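PDB 1FPZ: cyclin-dependent kinase inhibitor 3 from Homo sapiens, which removes phosphate from phosphotyrosine and phosphoserine or phosphothreonine in proteins, and dephosphorylates the cell-cycle kinase CDK2 in a cyclin-dependent manner. Local coordinates for residues 43-49 with 136-142; 73-77 with 125-129; 108-114 with 146-150; 156-162 with 189-193. The protein carries 1 engineered substitution. All coordinates share one frame; numbering follows the deposited sequence.

Contact 1: residues 43-49 with 136-142. Engineered in segment 136-142: Ser140 (natural residue Cys). With SO4 (sulfate ion), chain G.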
loop_
_atom_site.group_PDB
_atom_site.type_symbol
_atom_site.label_atom_id
_atom_site.label_comp_id
_atom_site.label_asym_id
_atom_site.label_seq_id
_atom_site.Cartn_x
_atom_site.Cartn_y
_atom_site.Cartn_z
ATOM N N LEU A 43 -3.310 8.920 3.493
ATOM C CA LEU A 43 -2.571 7.948 2.712
ATOM C C LEU A 43 -3.510 7.325 1.693
ATOM O O LEU A 43 -4.594 6.858 2.050
ATOM C CB LEU A 43 -2.020 6.861 3.630
ATOM C CG LEU A 43 -1.272 5.721 2.926
ATOM C CD1 LEU A 43 -0.092 6.241 2.118
ATOM C CD2 LEU A 43 -0.798 4.772 3.996
ATOM N N GLY A 44 -3.106 7.306 0.428
ATOM C CA GLY A 44 -3.957 6.707 -0.595
ATOM C C GLY A 44 -3.723 5.229 -0.885
ATOM O O GLY A 44 -2.593 4.767 -0.866
ATOM N N LEU A 45 -4.799 4.479 -1.137
ATOM C CA LEU A 45 -4.727 3.048 -1.464
ATOM C C LEU A 45 -5.583 2.777 -2.698
ATOM O O LEU A 45 -6.566 3.491 -2.955
ATOM C CB LEU A 45 -5.226 2.160 -0.324
ATOM C CG LEU A 45 -4.279 1.697 0.795
ATOM C CD1 LEU A 45 -4.208 2.743 1.900
ATOM C CD2 LEU A 45 -4.788 0.392 1.381
ATOM N N CYS A 46 -5.215 1.748 -3.465
ATOM C CA CYS A 46 -5.958 1.421 -4.680
ATOM C C CYS A 46 -5.636 0.040 -5.223
ATOM O O CYS A 46 -4.817 -0.686 -4.667
ATOM C CB CYS A 46 -5.674 2.454 -5.771
ATOM S SG CYS A 46 -4.014 2.352 -6.504
ATOM N N ALA A 47 -6.314 -0.314 -6.309
ATOM C CA ALA A 47 -6.102 -1.585 -6.996
ATOM C C ALA A 47 -5.062 -1.358 -8.094
ATOM O O ALA A 47 -4.651 -0.223 -8.356
ATOM C CB ALA A 47 -7.397 -2.066 -7.616
ATOM N N LEU A 48 -4.658 -2.434 -8.757
ATOM C CA LEU A 48 -3.647 -2.348 -9.803
ATOM C C LEU A 48 -3.981 -1.436 -10.973
ATOM O O LEU A 48 -4.914 -1.673 -11.739
ATOM C CB LEU A 48 -3.321 -3.752 -10.310
ATOM C CG LEU A 48 -2.195 -3.871 -11.341
ATOM C CD1 LEU A 48 -0.974 -3.064 -10.921
ATOM C CD2 LEU A 48 -1.842 -5.338 -11.503
ATOM N N PRO A 49 -3.207 -0.369 -11.133
ATOM C CA PRO A 49 -3.444 0.568 -12.232
ATOM C C PRO A 49 -3.112 -0.104 -13.574
ATOM O O PRO A 49 -2.142 -0.870 -13.678
ATOM C CB PRO A 49 -2.489 1.716 -11.924
ATOM C CG PRO A 49 -2.132 1.520 -10.455
ATOM C CD PRO A 49 -2.068 0.043 -10.308
ATOM N N THR A 136 1.385 10.609 -1.176
ATOM C CA THR A 136 1.718 9.199 -1.337
ATOM C C THR A 136 0.551 8.224 -1.567
ATOM O O THR A 136 -0.472 8.275 -0.889
ATOM C CB THR A 136 2.499 8.748 -0.125
ATOM O OG1 THR A 136 3.646 9.582 0.010
ATOM C CG2 THR A 136 2.931 7.299 -0.245
ATOM N N LEU A 137 0.752 7.297 -2.498
ATOM C CA LEU A 137 -0.238 6.288 -2.857
ATOM C C LEU A 137 0.353 4.858 -2.800
ATOM O O LEU A 137 1.500 4.644 -3.227
ATOM C CB LEU A 137 -0.704 6.573 -4.270
ATOM C CG LEU A 137 -1.068 5.384 -5.131
ATOM C CD1 LEU A 137 -2.433 4.878 -4.724
ATOM C CD2 LEU A 137 -1.025 5.812 -6.612
ATOM N N ILE A 138 -0.419 3.878 -2.295
ATOM C CA ILE A 138 0.080 2.500 -2.236
ATOM C C ILE A 138 -0.919 1.539 -2.866
ATOM O O ILE A 138 -2.118 1.741 -2.785
ATOM C CB ILE A 138 0.400 2.053 -0.778
ATOM C CG1 ILE A 138 -0.863 1.575 -0.042
ATOM C CG2 ILE A 138 0.975 3.233 -0.007
ATOM C CD1 ILE A 138 -0.638 1.295 1.416
ATOM N N HIS A 139 -0.426 0.490 -3.511
ATOM C CA HIS A 139 -1.333 -0.459 -4.121
ATOM C C HIS A 139 -0.758 -1.849 -4.274
ATOM O O HIS A 139 0.448 -2.050 -4.364
ATOM C CB HIS A 139 -1.776 0.038 -5.498
ATOM C CG HIS A 139 -0.892 -0.410 -6.628
ATOM N ND1 HIS A 139 -0.697 -1.740 -6.940
ATOM C CD2 HIS A 139 -0.197 0.297 -7.549
ATOM C CE1 HIS A 139 0.075 -1.834 -8.007
ATOM N NE2 HIS A 139 0.395 -0.611 -8.396
ATOM N N SER A 140 -1.668 -2.799 -4.323
ATOM C CA SER A 140 -1.385 -4.206 -4.498
ATOM C C SER A 140 -2.089 -4.597 -5.802
ATOM O O SER A 140 -2.033 -3.879 -6.796
ATOM C CB SER A 140 -2.003 -4.978 -3.351
ATOM O OG SER A 140 -1.021 -5.357 -2.431
ATOM N N TYR A 141 -2.762 -5.737 -5.774
ATOM C CA TYR A 141 -3.519 -6.191 -6.929
ATOM C C TYR A 141 -4.923 -5.591 -6.786
ATOM O O TYR A 141 -5.382 -4.845 -7.654
ATOM C CB TYR A 141 -3.582 -7.725 -6.946
ATOM C CG TYR A 141 -4.445 -8.255 -8.070
ATOM C CD1 TYR A 141 -5.188 -9.424 -7.911
ATOM C CD2 TYR A 141 -4.580 -7.536 -9.266
ATOM C CE1 TYR A 141 -6.062 -9.865 -8.911
ATOM C CE2 TYR A 141 -5.445 -7.966 -10.275
ATOM C CZ TYR A 141 -6.188 -9.128 -10.086
ATOM O OH TYR A 141 -7.087 -9.512 -11.053
ATOM N N GLY A 142 -5.577 -5.898 -5.669
ATOM C CA GLY A 142 -6.907 -5.369 -5.423
ATOM C C GLY A 142 -6.989 -4.375 -4.274
ATOM O O GLY A 142 -8.082 -4.058 -3.799
HETATM S S SO4 G . -4.098 -8.235 -1.768
HETATM O O1 SO4 G . -2.777 -8.836 -1.712
HETATM O O2 SO4 G . -5.020 -9.195 -1.137
HETATM O O3 SO4 G . -4.442 -7.923 -3.179
HETATM O O4 SO4 G . -4.146 -7.022 -0.936
#
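Gly44 and Leu137 lie opposite each other where strands 42-46 and 136-139 run parallel in the central sheet. Backbone bonds make the pairing: Gly44 N donates to Thr136 O at 3.1 Å, Ile138 N gives a short bond of 2.7 Å to Gly44 O, and a weak one joins Cys46 N to Ile138 O. Past the strand ends the chains stay linked, since Leu48 N donates to Tyr141 O at 2.7 Å.

Apolar contacts line both faces. On one, Leu45 and Ile138 lie side by side and point the same way, with CG of Leu45 3.5 Å from CG1 of Ile138; CG1 of Ile138 sits between its backbone N and carbonyl carbon (chi1 83°), which lays CG1 and CD1 along the leucine. On the other, Cys46 SG touches Leu137 CD1 and lies 3.4 Å from His139 CB.

His139 and Ser140 open the HCX5R signature of protein-tyrosine phosphatases, the phosphate-binding loop. Ser140 is engineered in place of the cysteine predicted to form the phosphocysteine intermediate. A sulfate, probably from the crystallisation liquor, receives a weak bond at O3 from Gly142 N.

Ring packing and polar bonds together fix His139. Pro49 CD stands over one face, 3.5 Å from the ring centroid, with Leu48 CA on the same face, while Leu48 CD1 meets CE1. ND1 donates in the carbonyl plane to a lone pair of Ser140 O at 2.5 Å, and NE2 has a weak bond with Tyr96 OH. With an alanine here, Ser140 O would probably lose its donor and a gap would open beside Pro49 CD.

Contact 2: residues 73-77 with 125-129; sequences QDIFV and ELTTC
The Phe76 ring carries Leu126 CD2 over the centre of one face, a CH-pi contact 3.8 Å from the centroid and 13° off the normal. The sulfur of Cys129 lies at the ring edge, 5.3 Å from the centroid, and Glu125 O is also at the edge, in plane. The ring is further stacked with His104. Glu125 approaches with its aliphatic part, CB lying 3.8 Å from Phe76 CE2; its carboxylate plane is turned 61° from the ring, and OE2 accepts hydrogen bonds from His104 and His106.

One helical turn on from Glu125, Cys129 SG lies 3.3 Å from Asp74 OD2. The Asp74 side chain lies beside its own backbone N (chi1 -69°), bringing the carboxylate toward the cysteine, and its charge has other partners: His104 NE2 bonds to OD2 and Arg134 forms a salt bridge with OD1. A serine in place of Phe76 would probably leave a gap beneath Leu126 and deprive Cys129 of its aromatic neighbour.

Strand 74-77 and helix 125-129 run nearly antiparallel, their axes 10.6 Å apart. Helix 116-131 here lies against the sheet within the crossover from strand 102-105 to strand 136-139, as in the alpha/beta fold of protein-tyrosine phosphatases.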
loop_
_atom_site.group_PDB
_atom_site.type_symbol
_atom_site.label_atom_id
_atom_site.label_comp_id
_atom_site.label_asym_id
_atom_site.label_seq_id
_atom_site.Cartn_x
_atom_site.Cartn_y
_atom_site.Cartn_z
ATOM N N GLN A 73 3.027 11.830 -5.810
ATOM C CA GLN A 73 4.466 12.028 -5.903
ATOM C C GLN A 73 5.267 10.743 -5.714
ATOM O O GLN A 73 6.291 10.533 -6.356
ATOM C CB GLN A 73 4.907 13.047 -4.866
ATOM C CG GLN A 73 3.951 14.205 -4.715
ATOM C CD GLN A 73 4.655 15.439 -4.245
ATOM O OE1 GLN A 73 5.270 16.145 -5.040
ATOM N NE2 GLN A 73 4.597 15.701 -2.940
ATOM N N ASP A 74 4.798 9.899 -4.810
ATOM C CA ASP A 74 5.443 8.626 -4.524
ATOM C C ASP A 74 4.415 7.504 -4.537
ATOM O O ASP A 74 3.345 7.665 -3.956
ATOM C CB ASP A 74 6.101 8.680 -3.149
ATOM C CG ASP A 74 7.298 9.603 -3.103
ATOM O OD1 ASP A 74 7.132 10.824 -3.315
ATOM O OD2 ASP A 74 8.412 9.105 -2.842
ATOM N N ILE A 75 4.734 6.372 -5.184
ATOM C CA ILE A 75 3.835 5.199 -5.246
ATOM C C ILE A 75 4.520 3.917 -4.733
ATOM O O ILE A 75 5.622 3.620 -5.157
ATOM C CB ILE A 75 3.366 4.908 -6.684
ATOM C CG1 ILE A 75 2.587 6.096 -7.231
ATOM C CG2 ILE A 75 2.456 3.679 -6.710
ATOM C CD1 ILE A 75 2.268 5.948 -8.670
ATOM N N PHE A 76 3.878 3.173 -3.824
ATOM C CA PHE A 76 4.449 1.928 -3.303
ATOM C C PHE A 76 3.693 0.759 -3.925
ATOM O O PHE A 76 2.466 0.686 -3.850
ATOM C CB PHE A 76 4.338 1.826 -1.774
ATOM C CG PHE A 76 5.217 2.804 -1.025
ATOM C CD1 PHE A 76 5.010 4.182 -1.124
ATOM C CD2 PHE A 76 6.236 2.339 -0.206
ATOM C CE1 PHE A 76 5.813 5.082 -0.397
ATOM C CE2 PHE A 76 7.044 3.227 0.516
ATOM C CZ PHE A 76 6.830 4.590 0.422
ATOM N N VAL A 77 4.443 -0.162 -4.513
ATOM C CA VAL A 77 3.864 -1.307 -5.195
ATOM C C VAL A 77 4.216 -2.610 -4.512
ATOM O O VAL A 77 5.402 -2.914 -4.345
ATOM C CB VAL A 77 4.363 -1.367 -6.634
ATOM C CG1 VAL A 77 3.795 -2.604 -7.342
ATOM C CG2 VAL A 77 3.974 -0.086 -7.360
ATOM N N GLU A 125 10.353 4.271 4.752
ATOM C CA GLU A 125 10.201 5.076 3.547
ATOM C C GLU A 125 8.850 5.805 3.567
ATOM O O GLU A 125 8.719 6.916 3.035
ATOM C CB GLU A 125 10.315 4.206 2.274
ATOM C CG GLU A 125 11.712 3.630 1.995
ATOM C CD GLU A 125 11.781 2.847 0.693
ATOM O OE1 GLU A 125 12.889 2.474 0.263
ATOM O OE2 GLU A 125 10.736 2.607 0.077
ATOM N N LEU A 126 7.841 5.171 4.165
ATOM C CA LEU A 126 6.512 5.781 4.238
ATOM C C LEU A 126 6.588 6.997 5.154
ATOM O O LEU A 126 6.164 8.090 4.788
ATOM C CB LEU A 126 5.489 4.780 4.781
ATOM C CG LEU A 126 4.961 3.660 3.868
ATOM C CD1 LEU A 126 4.263 2.579 4.677
ATOM C CD2 LEU A 126 3.997 4.274 2.858
ATOM N N THR A 127 7.128 6.796 6.349
ATOM C CA THR A 127 7.236 7.882 7.301
ATOM C C THR A 127 7.945 9.076 6.708
ATOM O O THR A 127 7.530 10.209 6.911
ATOM C CB THR A 127 7.950 7.426 8.548
ATOM O OG1 THR A 127 7.285 6.260 9.062
ATOM C CG2 THR A 127 7.913 8.517 9.593
ATOM N N THR A 128 9.003 8.826 5.946
ATOM C CA THR A 128 9.748 9.905 5.325
ATOM C C THR A 128 8.903 10.658 4.311
ATOM O O THR A 128 9.014 11.878 4.200
ATOM C CB THR A 128 10.989 9.376 4.610
ATOM O OG1 THR A 128 11.890 8.823 5.579
ATOM C CG2 THR A 128 11.671 10.486 3.841
ATOM N N CYS A 129 8.085 9.929 3.550
ATOM C CA CYS A 129 7.220 10.548 2.556
ATOM C C CYS A 129 6.271 11.507 3.263
ATOM O O CYS A 129 6.005 12.583 2.764
ATOM C CB CYS A 129 6.383 9.494 1.797
ATOM S SG CYS A 129 6.970 8.949 0.151
#

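Contact 3: residues 108-114 with 146-150. With SO4 (sulfate ion), chain G.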
loop_
_atom_site.group_PDB
_atom_site.type_symbol
_atom_site.label_atom_id
_atom_site.label_comp_id
_atom_site.label_asym_id
_atom_site.label_seq_id
_atom_site.Cartn_x
_atom_site.Cartn_y
_atom_site.Cartn_z
ATOM N N ILE A 108 5.412 -8.369 -2.135
ATOM C CA ILE A 108 4.959 -9.193 -1.021
ATOM C C ILE A 108 4.065 -10.247 -1.661
ATOM O O ILE A 108 3.264 -9.964 -2.562
ATOM C CB ILE A 108 4.164 -8.398 0.025
ATOM C CG1 ILE A 108 4.980 -7.208 0.524
ATOM C CG2 ILE A 108 3.874 -9.281 1.225
ATOM C CD1 ILE A 108 4.267 -6.385 1.597
ATOM N N ALA A 109 4.254 -11.482 -1.233
ATOM C CA ALA A 109 3.506 -12.602 -1.765
ATOM C C ALA A 109 1.992 -12.428 -1.652
ATOM O O ALA A 109 1.485 -12.122 -0.582
ATOM C CB ALA A 109 3.939 -13.855 -1.046
ATOM N N ASP A 110 1.279 -12.630 -2.757
ATOM C CA ASP A 110 -0.180 -12.521 -2.759
ATOM C C ASP A 110 -0.732 -13.374 -1.616
ATOM O O ASP A 110 -0.492 -14.576 -1.559
ATOM C CB ASP A 110 -0.752 -13.010 -4.096
ATOM C CG ASP A 110 -2.264 -12.983 -4.124
ATOM O OD1 ASP A 110 -2.881 -13.445 -3.142
ATOM O OD2 ASP A 110 -2.835 -12.512 -5.132
ATOM N N GLY A 111 -1.467 -12.742 -0.709
ATOM C CA GLY A 111 -2.015 -13.462 0.421
ATOM C C GLY A 111 -0.976 -13.641 1.506
ATOM O O GLY A 111 -1.258 -14.215 2.552
ATOM N N GLY A 112 0.225 -13.134 1.273
ATOM C CA GLY A 112 1.279 -13.276 2.262
ATOM C C GLY A 112 1.609 -12.043 3.087
ATOM O O GLY A 112 0.796 -11.136 3.243
ATOM N N THR A 113 2.820 -12.010 3.627
ATOM C CA THR A 113 3.249 -10.887 4.437
ATOM C C THR A 113 4.729 -10.589 4.205
ATOM O O THR A 113 5.475 -11.449 3.735
ATOM C CB THR A 113 3.009 -11.189 5.912
ATOM O OG1 THR A 113 3.795 -12.318 6.295
ATOM C CG2 THR A 113 1.545 -11.515 6.151
ATOM N N PRO A 114 5.179 -9.367 4.529
ATOM C CA PRO A 114 6.585 -9.015 4.330
ATOM C C PRO A 114 7.411 -9.448 5.517
ATOM O O PRO A 114 6.933 -9.417 6.642
ATOM C CB PRO A 114 6.539 -7.502 4.236
ATOM C CG PRO A 114 5.541 -7.180 5.307
ATOM C CD PRO A 114 4.430 -8.206 5.050
ATOM N N ARG A 146 -2.797 -7.020 1.265
ATOM C CA ARG A 146 -1.398 -6.700 1.345
ATOM C C ARG A 146 -1.308 -5.201 1.618
ATOM O O ARG A 146 -0.579 -4.788 2.507
ATOM C CB ARG A 146 -0.694 -7.107 0.041
ATOM C CG ARG A 146 -0.462 -8.637 -0.066
ATOM C CD ARG A 146 0.289 -9.056 -1.339
ATOM N NE ARG A 146 -0.560 -8.978 -2.521
ATOM C CZ ARG A 146 -0.171 -9.296 -3.747
ATOM N NH1 ARG A 146 1.079 -9.721 -3.958
ATOM N NH2 ARG A 146 -1.023 -9.186 -4.763
ATOM N N SER A 147 -2.076 -4.397 0.890
ATOM C CA SER A 147 -2.040 -2.950 1.097
ATOM C C SER A 147 -2.568 -2.529 2.455
ATOM O O SER A 147 -1.997 -1.640 3.090
ATOM C CB SER A 147 -2.828 -2.216 0.015
ATOM O OG SER A 147 -2.140 -2.257 -1.206
ATOM N N CYS A 148 -3.648 -3.169 2.910
ATOM C CA CYS A 148 -4.217 -2.830 4.210
ATOM C C CYS A 148 -3.301 -3.297 5.308
ATOM O O CYS A 148 -3.234 -2.690 6.383
ATOM C CB CYS A 148 -5.575 -3.479 4.381
ATOM S SG CYS A 148 -6.636 -3.051 3.047
ATOM N N LEU A 149 -2.577 -4.380 5.036
ATOM C CA LEU A 149 -1.632 -4.919 6.008
ATOM C C LEU A 149 -0.549 -3.870 6.283
ATOM O O LEU A 149 -0.243 -3.565 7.440
ATOM C CB LEU A 149 -0.995 -6.203 5.460
ATOM C CG LEU A 149 0.036 -6.966 6.279
ATOM C CD1 LEU A 149 -0.652 -7.871 7.267
ATOM C CD2 LEU A 149 0.879 -7.800 5.345
ATOM N N VAL A 150 0.013 -3.309 5.216
ATOM C CA VAL A 150 1.050 -2.295 5.334
ATOM C C VAL A 150 0.467 -1.030 5.972
ATOM O O VAL A 150 1.061 -0.452 6.856
ATOM C CB VAL A 150 1.664 -1.954 3.949
ATOM C CG1 VAL A 150 2.605 -0.783 4.064
ATOM C CG2 VAL A 150 2.414 -3.167 3.398
HETATM S S SO4 G . -4.098 -8.235 -1.768
HETATM O O1 SO4 G . -2.777 -8.836 -1.712
HETATM O O2 SO4 G . -5.020 -9.195 -1.137
HETATM O O3 SO4 G . -4.442 -7.923 -3.179
HETATM O O4 SO4 G . -4.146 -7.022 -0.936
#
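The type II beta turn from Ala109 to Gly112, with Gly111 at a positive phi of 81°, curls against Arg146, the first residue of helix 146-158. Arg146 is the arginine that ends the CX5R signature, so the contact joins the loop after strand 102-105 to the phosphate-binding loop of the phosphatase fold.

The Arg146 chain bends at its third torsion (chi3 -74°), which turns the guanidinium in under the turn. NH1 donates to Ile108 O at 2.6 Å; the acceptor lies in the guanidinium plane and is met nearly end-on to the carbonyl, at a C=O...N angle of 163°. Asp110 CA rests over one face of the group, 3.2 Å above its plane. The carboxylate of Asp110 comes only to a long salt bridge, with OD2 3.8 Å from NH2 and well outside the guanidinium plane, so charge rather than a directed N-H acts there. Glu83 forms a second salt bridge, with NH1.

A sulfate, probably from the crystallisation liquor, is the other anion at Arg146: Arg146 N donates to its O4 at 2.6 Å, at the start of the helix. The bond from NE to O1 is modelled very short and its detail is doubtful.

One helical turn on, Leu149 packs by its CD2 branch. Thr113 crosses it at about a right angle, CG2 to CD2 being 3.9 Å. Ile108 CD1 meets Val150 CG2 at 4.1 Å, and Pro114 approaches Leu149 tip to tip, its CD 3.6 Å from CD2.

Contact 4: residues 156-162 with 189-193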
loop_
_atom_site.group_PDB
_atom_site.type_symbol
_atom_site.label_atom_id
_atom_site.label_comp_id
_atom_site.label_asym_id
_atom_site.label_seq_id
_atom_site.Cartn_x
_atom_site.Cartn_y
_atom_site.Cartn_z
ATOM N N LEU A 156 0.189 1.125 13.598
ATOM C CA LEU A 156 0.836 0.591 14.799
ATOM C C LEU A 156 2.220 1.205 14.912
ATOM O O LEU A 156 2.707 1.516 16.003
ATOM C CB LEU A 156 1.001 -0.918 14.704
ATOM C CG LEU A 156 -0.151 -1.887 14.936
ATOM C CD1 LEU A 156 -1.509 -1.211 14.933
ATOM C CD2 LEU A 156 -0.063 -2.923 13.863
ATOM N N TYR A 157 2.852 1.372 13.760
ATOM C CA TYR A 157 4.191 1.917 13.687
ATOM C C TYR A 157 4.258 3.335 14.228
ATOM O O TYR A 157 5.106 3.633 15.067
ATOM C CB TYR A 157 4.670 1.862 12.232
ATOM C CG TYR A 157 6.129 2.203 12.044
ATOM C CD1 TYR A 157 7.138 1.294 12.388
ATOM C CD2 TYR A 157 6.499 3.444 11.533
ATOM C CE1 TYR A 157 8.490 1.629 12.227
ATOM C CE2 TYR A 157 7.817 3.787 11.363
ATOM C CZ TYR A 157 8.816 2.883 11.706
ATOM O OH TYR A 157 10.119 3.248 11.479
ATOM N N LEU A 158 3.361 4.206 13.772
ATOM C CA LEU A 158 3.374 5.595 14.237
ATOM C C LEU A 158 2.648 5.845 15.564
ATOM O O LEU A 158 2.657 6.959 16.063
ATOM C CB LEU A 158 2.807 6.530 13.162
ATOM C CG LEU A 158 3.597 6.686 11.863
ATOM C CD1 LEU A 158 2.721 7.315 10.803
ATOM C CD2 LEU A 158 4.836 7.538 12.101
ATOM N N SER A 159 2.003 4.827 16.124
ATOM C CA SER A 159 1.318 4.996 17.411
ATOM C C SER A 159 1.597 3.836 18.356
ATOM O O SER A 159 1.594 2.675 17.960
ATOM C CB SER A 159 -0.193 5.119 17.237
ATOM O OG SER A 159 -0.808 5.222 18.508
ATOM N N ASP A 160 1.818 4.144 19.619
ATOM C CA ASP A 160 2.102 3.091 20.560
ATOM C C ASP A 160 0.878 2.806 21.413
ATOM O O ASP A 160 0.901 1.939 22.285
ATOM C CB ASP A 160 3.315 3.500 21.391
ATOM C CG ASP A 160 4.556 3.713 20.520
ATOM O OD1 ASP A 160 5.425 4.540 20.893
ATOM O OD2 ASP A 160 4.654 3.044 19.456
ATOM N N THR A 161 -0.211 3.504 21.110
ATOM C CA THR A 161 -1.448 3.348 21.863
ATOM C C THR A 161 -2.538 2.571 21.120
ATOM O O THR A 161 -3.432 1.991 21.744
ATOM C CB THR A 161 -2.009 4.732 22.255
ATOM O OG1 THR A 161 -2.627 5.337 21.115
ATOM C CG2 THR A 161 -0.884 5.648 22.729
ATOM N N ILE A 162 -2.468 2.560 19.794
ATOM C CA ILE A 162 -3.479 1.872 19.003
ATOM C C ILE A 162 -3.252 0.361 18.990
ATOM O O ILE A 162 -2.117 -0.113 18.879
ATOM C CB ILE A 162 -3.506 2.409 17.551
ATOM C CG1 ILE A 162 -4.749 1.897 16.828
ATOM C CG2 ILE A 162 -2.257 1.970 16.807
ATOM C CD1 ILE A 162 -4.965 2.545 15.468
ATOM N N LEU A 189 -0.187 -8.845 12.057
ATOM C CA LEU A 189 -0.582 -7.612 12.749
ATOM C C LEU A 189 -0.472 -7.799 14.255
ATOM O O LEU A 189 0.071 -6.951 14.957
ATOM C CB LEU A 189 -2.018 -7.213 12.399
ATOM C CG LEU A 189 -2.259 -6.094 11.379
ATOM C CD1 LEU A 189 -1.180 -5.013 11.490
ATOM C CD2 LEU A 189 -2.263 -6.688 10.000
ATOM N N HIS A 190 -1.015 -8.905 14.752
ATOM C CA HIS A 190 -0.919 -9.198 16.170
ATOM C C HIS A 190 0.489 -9.745 16.303
ATOM O O HIS A 190 0.791 -10.798 15.755
ATOM C CB HIS A 190 -1.947 -10.263 16.583
ATOM C CG HIS A 190 -3.363 -9.769 16.603
ATOM N ND1 HIS A 190 -4.054 -9.429 15.459
ATOM C CD2 HIS A 190 -4.216 -9.552 17.631
ATOM C CE1 HIS A 190 -5.269 -9.024 15.783
ATOM N NE2 HIS A 190 -5.393 -9.088 17.096
ATOM N N GLU A 191 1.353 -9.005 16.994
ATOM C CA GLU A 191 2.764 -9.373 17.220
ATOM C C GLU A 191 3.739 -8.636 16.308
ATOM O O GLU A 191 4.948 -8.813 16.442
ATOM C CB GLU A 191 3.021 -10.893 17.076
ATOM C CG GLU A 191 3.545 -11.353 15.693
ATOM C CD GLU A 191 4.312 -12.685 15.735
ATOM O OE1 GLU A 191 4.723 -13.175 14.659
ATOM O OE2 GLU A 191 4.518 -13.237 16.835
ATOM N N PHE A 192 3.229 -7.829 15.378
ATOM C CA PHE A 192 4.110 -7.074 14.492
ATOM C C PHE A 192 5.006 -6.177 15.341
ATOM O O PHE A 192 6.154 -5.911 14.985
ATOM C CB PHE A 192 3.299 -6.230 13.487
ATOM C CG PHE A 192 4.020 -4.990 13.009
ATOM C CD1 PHE A 192 4.025 -3.833 13.783
ATOM C CD2 PHE A 192 4.730 -4.994 11.815
ATOM C CE1 PHE A 192 4.723 -2.706 13.383
ATOM C CE2 PHE A 192 5.434 -3.864 11.406
ATOM C CZ PHE A 192 5.429 -2.721 12.194
ATOM N N ARG A 193 4.463 -5.711 16.463
ATOM C CA ARG A 193 5.194 -4.853 17.389
ATOM C C ARG A 193 6.315 -5.633 18.060
ATOM O O ARG A 193 7.421 -5.125 18.259
ATOM C CB ARG A 193 4.247 -4.314 18.466
ATOM C CG ARG A 193 3.432 -3.109 18.075
ATOM C CD ARG A 193 3.966 -1.853 18.765
ATOM N NE ARG A 193 3.081 -0.704 18.582
ATOM C CZ ARG A 193 1.788 -0.699 18.891
ATOM N NH1 ARG A 193 1.220 -1.784 19.401
ATOM N NH2 ARG A 193 1.060 0.387 18.686
#
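Leu189 begins the contact with its CD1 methyl against CD2 of Leu156, a tight 3.4 Å, the two side chains crossing at about a right angle. A type II turn leads from Leu189 to Phe192. Phe192 then faces the helix again: its CD1 is 4.2 Å from Leu156 CD2, and Tyr157 CD1 lies at the edge of the Phe192 ring, near its plane.

Arg193 carries the polar part. Its chain bends at the second torsion (chi2 -106°), swinging the guanidinium beneath the end of helix 146-158. NH2 donates to Ser159 O at 2.5 Å, so short that the exact length is doubtful, and to Ile162 O at 3.2 Å. NH2 lies in the plane of the Ile162 carbonyl, and Ile162 O near the plane of the guanidinium, while NE and NH2 make weak bonds to Leu156 O. Leu156 CB lies over one face of the group and Asp160 O over the opposite one; Asp160 OD2 stays 4.2 Å from NE, beyond a salt bridge. Ser159 OG accepts from Thr161 N at 3.2 Å, an ST turn that shapes the loop.

Arg193 thus ties carbonyls at and just after the C-terminal end of helix 146-158 to the start of helix 192-197, packing the latter against the helix that follows the phosphate-binding loop in protein-tyrosine phosphatases.

In the fold
Contact 1 and contact 2 are buried and share the central sheet, whose strands 136-139 and 74-77 are neighbours; backbone bonds dominate the first, whereas ring, methyl and sulfur packing make up the second. Contact 3, partly buried, meets contact 1 where Arg146 lies against Ser140, and both touch the same sulfate, so together they frame the phosphate-binding loop. Contact 4, also partly buried, uses the far end of helix 146-158; its centre lies about 17 Å from that of the chain. Arginines dominate contacts 3 and 4 differently: Arg146 binds an anion and a backbone carbonyl, whereas Arg193 gathers carbonyls at a helix end, away from the active site.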